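Local coordinates for protein flap endonuclease 1 (Desulfurococcus amylolyticus, PDB 3ORY) that probably cleaves the single-stranded 5' flaps of branched DNA during replication and repair, as flap endonucleases do, at residues D10-I19 with Q186-G194; N252-G260 with I281-V290. One frame throughout, in Å; residues are numbered along the deposited sequence.

Contact 1: residues D10-I19 with Q186-G194; sequences DMGVDLKDII and QDYDSLLFG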
# COMPACT_ATOMS: atom_id res chain seq x y z
N ASP A 10 -0.23 3.24 -7.27
CA ASP A 10 0.94 3.85 -6.64
C ASP A 10 0.51 5.07 -5.86
O ASP A 10 0.08 6.08 -6.45
CB ASP A 10 2.00 4.25 -7.68
CG ASP A 10 3.06 5.20 -7.10
OD1 ASP A 10 3.46 5.03 -5.92
OD2 ASP A 10 3.49 6.12 -7.83
N MET A 11 0.63 4.99 -4.54
CA MET A 11 0.21 6.08 -3.64
C MET A 11 1.40 6.71 -2.92
O MET A 11 1.22 7.46 -1.95
CB MET A 11 -0.80 5.58 -2.60
CG MET A 11 -2.12 5.02 -3.17
SD MET A 11 -2.98 6.13 -4.29
CE MET A 11 -3.34 7.54 -3.25
N GLY A 12 2.62 6.43 -3.39
CA GLY A 12 3.80 6.88 -2.67
C GLY A 12 5.00 7.03 -3.56
O GLY A 12 4.97 7.78 -4.54
N VAL A 13 6.07 6.33 -3.21
CA VAL A 13 7.27 6.31 -4.01
C VAL A 13 7.32 4.96 -4.72
O VAL A 13 7.45 3.92 -4.08
CB VAL A 13 8.52 6.50 -3.11
CG1 VAL A 13 9.81 6.36 -3.93
CG2 VAL A 13 8.47 7.86 -2.40
N ASP A 14 7.20 4.99 -6.05
CA ASP A 14 7.17 3.76 -6.84
C ASP A 14 8.54 3.55 -7.53
O ASP A 14 8.93 4.33 -8.39
CB ASP A 14 6.02 3.81 -7.85
CG ASP A 14 5.90 2.53 -8.69
OD1 ASP A 14 6.57 1.51 -8.41
OD2 ASP A 14 5.08 2.54 -9.64
N LEU A 15 9.24 2.50 -7.12
CA LEU A 15 10.58 2.18 -7.65
C LEU A 15 10.56 0.91 -8.49
O LEU A 15 11.62 0.38 -8.85
CB LEU A 15 11.58 2.02 -6.50
CG LEU A 15 11.73 3.19 -5.52
CD1 LEU A 15 12.78 2.82 -4.47
CD2 LEU A 15 12.12 4.46 -6.25
N LYS A 16 9.36 0.42 -8.80
CA LYS A 16 9.19 -0.87 -9.49
C LYS A 16 10.19 -1.14 -10.61
O LYS A 16 10.79 -2.21 -10.65
CB LYS A 16 7.76 -1.01 -10.02
CG LYS A 16 7.43 -2.40 -10.54
CD LYS A 16 5.93 -2.52 -10.87
CE LYS A 16 5.55 -3.97 -11.17
NZ LYS A 16 6.39 -4.55 -12.26
N ASP A 17 10.37 -0.20 -11.53
CA ASP A 17 11.22 -0.53 -12.67
C ASP A 17 12.72 -0.26 -12.50
O ASP A 17 13.47 -0.43 -13.45
CB ASP A 17 10.67 0.02 -13.99
CG ASP A 17 10.18 1.44 -13.89
OD1 ASP A 17 10.92 2.28 -13.32
OD2 ASP A 17 9.06 1.71 -14.39
N ILE A 18 13.15 0.13 -11.29
CA ILE A 18 14.58 0.12 -11.00
C ILE A 18 15.02 -1.01 -10.08
O ILE A 18 16.21 -1.19 -9.85
CB ILE A 18 15.15 1.49 -10.49
CG1 ILE A 18 14.58 1.86 -9.12
CG2 ILE A 18 14.93 2.58 -11.53
CD1 ILE A 18 15.41 2.93 -8.37
N ILE A 19 14.07 -1.79 -9.56
CA ILE A 19 14.44 -2.94 -8.72
C ILE A 19 15.07 -4.06 -9.56
O ILE A 19 14.40 -4.63 -10.41
CB ILE A 19 13.24 -3.52 -7.93
CG1 ILE A 19 12.49 -2.43 -7.13
CG2 ILE A 19 13.71 -4.67 -7.03
CD1 ILE A 19 13.33 -1.71 -6.07
N GLN A 186 2.31 -1.47 -1.38
CA GLN A 186 2.64 -1.38 -2.81
C GLN A 186 3.73 -0.36 -3.08
O GLN A 186 4.48 -0.50 -4.05
CB GLN A 186 1.40 -1.07 -3.66
CG GLN A 186 0.38 -2.21 -3.73
CD GLN A 186 1.03 -3.55 -4.03
OE1 GLN A 186 1.13 -4.41 -3.15
NE2 GLN A 186 1.49 -3.73 -5.26
N ASP A 187 3.87 0.65 -2.22
CA ASP A 187 4.97 1.57 -2.43
C ASP A 187 6.22 1.13 -1.67
O ASP A 187 6.21 0.16 -0.90
CB ASP A 187 4.58 3.03 -2.18
CG ASP A 187 4.13 3.28 -0.76
OD1 ASP A 187 4.72 2.69 0.17
OD2 ASP A 187 3.18 4.08 -0.59
N TYR A 188 7.30 1.85 -1.91
CA TYR A 188 8.62 1.46 -1.45
C TYR A 188 9.09 2.33 -0.29
O TYR A 188 10.25 2.24 0.14
CB TYR A 188 9.59 1.55 -2.64
CG TYR A 188 9.30 0.51 -3.71
CD1 TYR A 188 10.08 -0.64 -3.83
CD2 TYR A 188 8.22 0.68 -4.58
CE1 TYR A 188 9.79 -1.60 -4.82
CE2 TYR A 188 7.93 -0.26 -5.55
CZ TYR A 188 8.71 -1.39 -5.67
OH TYR A 188 8.39 -2.31 -6.65
N ASP A 189 8.18 3.16 0.22
CA ASP A 189 8.50 4.15 1.26
C ASP A 189 9.16 3.53 2.47
O ASP A 189 10.06 4.12 3.04
CB ASP A 189 7.23 4.88 1.73
CG ASP A 189 6.49 5.61 0.60
OD1 ASP A 189 6.62 5.24 -0.58
OD2 ASP A 189 5.75 6.58 0.91
N SER A 190 8.69 2.35 2.89
CA SER A 190 9.22 1.69 4.07
C SER A 190 10.71 1.33 3.94
O SER A 190 11.43 1.35 4.94
CB SER A 190 8.36 0.48 4.50
OG SER A 190 8.47 -0.61 3.60
N LEU A 191 11.17 1.02 2.73
CA LEU A 191 12.60 0.80 2.45
C LEU A 191 13.40 2.07 2.63
O LEU A 191 14.49 2.04 3.22
CB LEU A 191 12.80 0.25 1.03
CG LEU A 191 12.23 -1.15 0.78
CD1 LEU A 191 12.32 -1.52 -0.69
CD2 LEU A 191 12.97 -2.19 1.63
N LEU A 192 12.87 3.19 2.15
CA LEU A 192 13.53 4.49 2.31
C LEU A 192 13.66 4.84 3.79
O LEU A 192 14.66 5.43 4.19
CB LEU A 192 12.76 5.59 1.57
CG LEU A 192 12.95 5.89 0.07
CD1 LEU A 192 13.12 4.66 -0.77
CD2 LEU A 192 11.72 6.67 -0.41
N PHE A 193 12.66 4.44 4.58
CA PHE A 193 12.66 4.61 6.04
C PHE A 193 13.42 3.50 6.78
O PHE A 193 13.37 3.41 8.02
CB PHE A 193 11.22 4.67 6.56
CG PHE A 193 10.51 5.96 6.26
CD1 PHE A 193 11.03 7.19 6.70
CD2 PHE A 193 9.28 5.95 5.59
CE1 PHE A 193 10.33 8.39 6.45
CE2 PHE A 193 8.58 7.14 5.34
CZ PHE A 193 9.10 8.35 5.76
N GLY A 194 14.12 2.66 6.02
CA GLY A 194 15.06 1.72 6.60
C GLY A 194 14.54 0.33 6.92
O GLY A 194 15.20 -0.43 7.64

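Contact 2: residues N252-G260 with I281-V290; sequences NPDGFEGIG and ILKSPIEVDV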
# COMPACT_ATOMS: atom_id res chain seq x y z
N ASN A 252 7.61 17.24 -0.51
CA ASN A 252 7.76 17.83 -1.85
C ASN A 252 6.97 16.97 -2.84
O ASN A 252 7.56 16.26 -3.65
CB ASN A 252 9.25 18.00 -2.25
CG ASN A 252 9.97 16.67 -2.54
OD1 ASN A 252 9.87 15.69 -1.77
ND2 ASN A 252 10.72 16.64 -3.65
N PRO A 253 5.63 17.00 -2.75
CA PRO A 253 4.76 16.01 -3.41
C PRO A 253 4.86 15.90 -4.93
O PRO A 253 4.60 14.83 -5.50
CB PRO A 253 3.33 16.41 -2.99
CG PRO A 253 3.44 17.62 -2.15
CD PRO A 253 4.87 17.98 -1.93
N ASP A 254 5.26 16.99 -5.59
CA ASP A 254 5.40 16.98 -7.05
C ASP A 254 6.74 16.45 -7.55
O ASP A 254 6.90 16.18 -8.75
CB ASP A 254 5.14 18.38 -7.61
CG ASP A 254 3.73 18.87 -7.32
OD1 ASP A 254 2.80 18.04 -7.32
OD2 ASP A 254 3.56 20.08 -7.10
N GLY A 255 7.70 16.28 -6.64
CA GLY A 255 9.07 15.92 -7.02
C GLY A 255 9.68 16.94 -7.97
O GLY A 255 9.39 18.14 -7.89
N PHE A 256 10.51 16.46 -8.89
CA PHE A 256 11.16 17.32 -9.86
C PHE A 256 10.69 16.98 -11.27
O PHE A 256 10.58 15.81 -11.62
CB PHE A 256 12.68 17.25 -9.70
CG PHE A 256 13.17 17.83 -8.39
CD1 PHE A 256 13.62 19.15 -8.32
CD2 PHE A 256 13.14 17.07 -7.22
CE1 PHE A 256 14.05 19.70 -7.11
CE2 PHE A 256 13.57 17.61 -5.99
CZ PHE A 256 14.03 18.92 -5.94
N GLU A 257 10.41 18.01 -12.07
CA GLU A 257 9.73 17.86 -13.35
C GLU A 257 10.48 16.98 -14.34
O GLU A 257 11.68 17.16 -14.56
CB GLU A 257 9.48 19.24 -13.99
CG GLU A 257 8.64 20.17 -13.13
CD GLU A 257 8.65 21.61 -13.62
OE1 GLU A 257 8.41 22.52 -12.80
OE2 GLU A 257 8.89 21.83 -14.83
N GLY A 258 9.75 16.03 -14.93
CA GLY A 258 10.31 15.16 -15.97
C GLY A 258 11.19 14.03 -15.46
O GLY A 258 11.75 13.29 -16.26
N ILE A 259 11.32 13.88 -14.14
CA ILE A 259 12.23 12.87 -13.61
C ILE A 259 11.50 11.62 -13.11
O ILE A 259 10.82 11.65 -12.10
CB ILE A 259 13.20 13.46 -12.55
CG1 ILE A 259 14.02 14.59 -13.19
CG2 ILE A 259 14.13 12.38 -12.02
CD1 ILE A 259 14.83 15.42 -12.22
N GLY A 260 11.66 10.52 -13.85
CA GLY A 260 11.14 9.21 -13.44
C GLY A 260 12.20 8.37 -12.74
O GLY A 260 13.35 8.80 -12.62
N ILE A 281 19.04 20.81 -14.51
CA ILE A 281 18.41 19.48 -14.60
C ILE A 281 17.19 19.38 -13.67
O ILE A 281 16.22 18.70 -14.00
CB ILE A 281 19.44 18.35 -14.29
CG1 ILE A 281 20.66 18.43 -15.24
CG2 ILE A 281 18.79 16.96 -14.32
CD1 ILE A 281 20.34 18.35 -16.73
N LEU A 282 17.25 20.06 -12.53
CA LEU A 282 16.22 19.95 -11.51
C LEU A 282 15.29 21.16 -11.53
O LEU A 282 15.70 22.27 -11.20
CB LEU A 282 16.85 19.79 -10.12
CG LEU A 282 17.76 18.59 -9.85
CD1 LEU A 282 18.19 18.58 -8.38
CD2 LEU A 282 17.11 17.27 -10.21
N LYS A 283 14.05 20.92 -11.93
CA LYS A 283 13.03 21.96 -12.00
C LYS A 283 11.91 21.64 -11.01
O LYS A 283 11.28 20.57 -11.08
CB LYS A 283 12.45 22.05 -13.42
CG LYS A 283 13.46 21.92 -14.55
CD LYS A 283 12.77 21.75 -15.90
CE LYS A 283 13.76 21.46 -17.02
NZ LYS A 283 13.05 21.32 -18.33
N SER A 284 11.67 22.56 -10.07
CA SER A 284 10.66 22.37 -9.04
C SER A 284 9.77 23.61 -8.95
O SER A 284 10.27 24.73 -9.08
CB SER A 284 11.33 22.11 -7.69
OG SER A 284 10.43 21.56 -6.75
N PRO A 285 8.44 23.41 -8.75
CA PRO A 285 7.57 24.58 -8.57
C PRO A 285 8.04 25.43 -7.38
O PRO A 285 8.32 26.63 -7.56
CB PRO A 285 6.18 23.97 -8.31
CG PRO A 285 6.45 22.54 -7.88
CD PRO A 285 7.71 22.14 -8.59
N ILE A 286 8.17 24.81 -6.21
CA ILE A 286 8.69 25.48 -5.01
C ILE A 286 10.09 24.97 -4.63
O ILE A 286 10.45 23.82 -4.92
CB ILE A 286 7.69 25.39 -3.81
CG1 ILE A 286 8.13 26.29 -2.64
CG2 ILE A 286 7.48 23.94 -3.36
CD1 ILE A 286 7.96 27.79 -2.89
N GLU A 287 10.88 25.84 -3.99
CA GLU A 287 12.17 25.48 -3.40
C GLU A 287 11.98 24.45 -2.28
O GLU A 287 11.04 24.53 -1.50
CB GLU A 287 12.89 26.74 -2.90
CG GLU A 287 14.13 26.50 -2.00
CD GLU A 287 15.30 25.87 -2.74
OE1 GLU A 287 15.17 24.71 -3.21
OE2 GLU A 287 16.36 26.52 -2.83
N VAL A 288 12.89 23.47 -2.23
CA VAL A 288 12.75 22.30 -1.38
C VAL A 288 14.03 22.12 -0.56
O VAL A 288 15.12 22.20 -1.12
CB VAL A 288 12.52 21.03 -2.26
CG1 VAL A 288 12.37 19.80 -1.42
CG2 VAL A 288 11.29 21.19 -3.16
N ASP A 289 13.91 21.87 0.74
CA ASP A 289 15.10 21.62 1.58
C ASP A 289 15.42 20.12 1.52
O ASP A 289 15.06 19.36 2.42
CB ASP A 289 14.85 22.07 3.03
CG ASP A 289 16.11 22.09 3.88
OD1 ASP A 289 17.13 21.45 3.51
OD2 ASP A 289 16.09 22.74 4.94
N VAL A 290 16.10 19.71 0.46
CA VAL A 290 16.31 18.28 0.18
C VAL A 290 17.19 17.60 1.22
O VAL A 290 17.03 16.42 1.47
CB VAL A 290 16.86 18.02 -1.25
CG1 VAL A 290 15.86 18.53 -2.31
CG2 VAL A 290 18.25 18.63 -1.45
O HOH W 1 9.89 18.98 -5.42

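Contact 1: residues D10-I19 with Q186-G194
Tyr188 lays its ring against segment 10-19 and makes the centre of the contact. The segment belongs to the N-terminal part of this PIN-like nuclease fold. Tyr188 sits at the N-cap position of helix 189-192. Leu15 covers one ring face: its CB is 4.0 Å from the ring centroid and 14° off the normal, a CH-pi contact. Leu15 CD1 extends past the ring to Tyr188 CB and Leu192 CD1. Ile19 approaches the ring obliquely, with CG1 3.6 Å from Tyr188 CE1. Asp14 OD1 lies 3.6 Å from Tyr188 CE2, its carboxylate turned only 12° from the ring plane. The same oxygen accepts from Lys16 N above that carboxylate plane, which closes an Asx turn and fixes the group. Val13 O meets the ring edge and accepts from Tyr188 N at 3.0 Å. Val13 and Leu192 reach toward each other tip to tip, and both valine methyls, CG1 and CG2, lie 4.0 Å from Leu192 CD2. Leu240 of helix 237-247 packs on both Leu15 and Leu192. Asp187 CB points toward the segment, and its carboxylate lies beside Gly12 CA and near a phosphate ion that probably came from the crystallisation liquor. Asp189 OD1 receives Val13 N through its syn lone pair at 2.9 Å.

Contact 2: residues N252-G260 with I281-V290
A water joins Asn252, Gly255 and Ser284 across the contact. It accepts from Asn252 ND2 at 3.0 Å. It donates to Gly255 O at 2.7 Å, and its second proton goes to Ser284 OG at 3.0 Å. Ser284 OG in turn donates to Ile286 O, 2.9 Å away. The serine torsion (chi1 -164°) puts OG beside the carbonyl carbon, where it takes the water's proton and gives its own to Ile286 O. The amide of Asn252 is also tied to helix 237-247 and what follows it, with ND2 bonded to Ile245 O and OD1 to Thr249. The water sits over one face of the Phe256 ring, toward its rim. Segment 252-260 links helix 237-247 to helix 261-271. This is consistent with the helix-two-turn-helix (H2TH) motif of flap endonucleases, which in relatives binds the DNA backbone. Two beta turns shape it, type I from Asn252 to Gly255 and type II from Phe256 to Ile259. Within the second turn Glu257 N donates to Lys283 O at 2.9 Å, almost straight at 174° and in the carbonyl plane. Leu282, Ser284 and Val288 approach the Phe256 ring obliquely, with Ser284 CB 3.7 Å from Phe256 CE1. Val290 CG1 meets its edge, near CZ. Ile259 CD1 touches Leu282 CD2 at 3.6 Å. On the exposed side the Glu257 and Lys283 chains cross at about a right angle, and Glu257 OE2 stays 5.5 Å from Lys283 NZ, too far for a salt bridge.

In the fold
Contact 1 is buried and nearer the centre of the chain, about 10 Å from it between centres, against about 23 Å for the partly buried contact 2. Their centres are about 18 Å apart and they do not touch. Helix 237-247 is common to both: Leu240 packs on contact 1, Leu246 on contact 2. Arg103 also connects them, hydrogen bonding to Gly12 O and to Pro253 O. The chemistry follows the place. In contact 1 two direct bonds and a leucine-covered tyrosine join distant parts of the chain beside an acidic cluster. Contact 2 joins two loops around helix 261-271, using a water and one backbone bond, with charged chains that only pass each other at the surface.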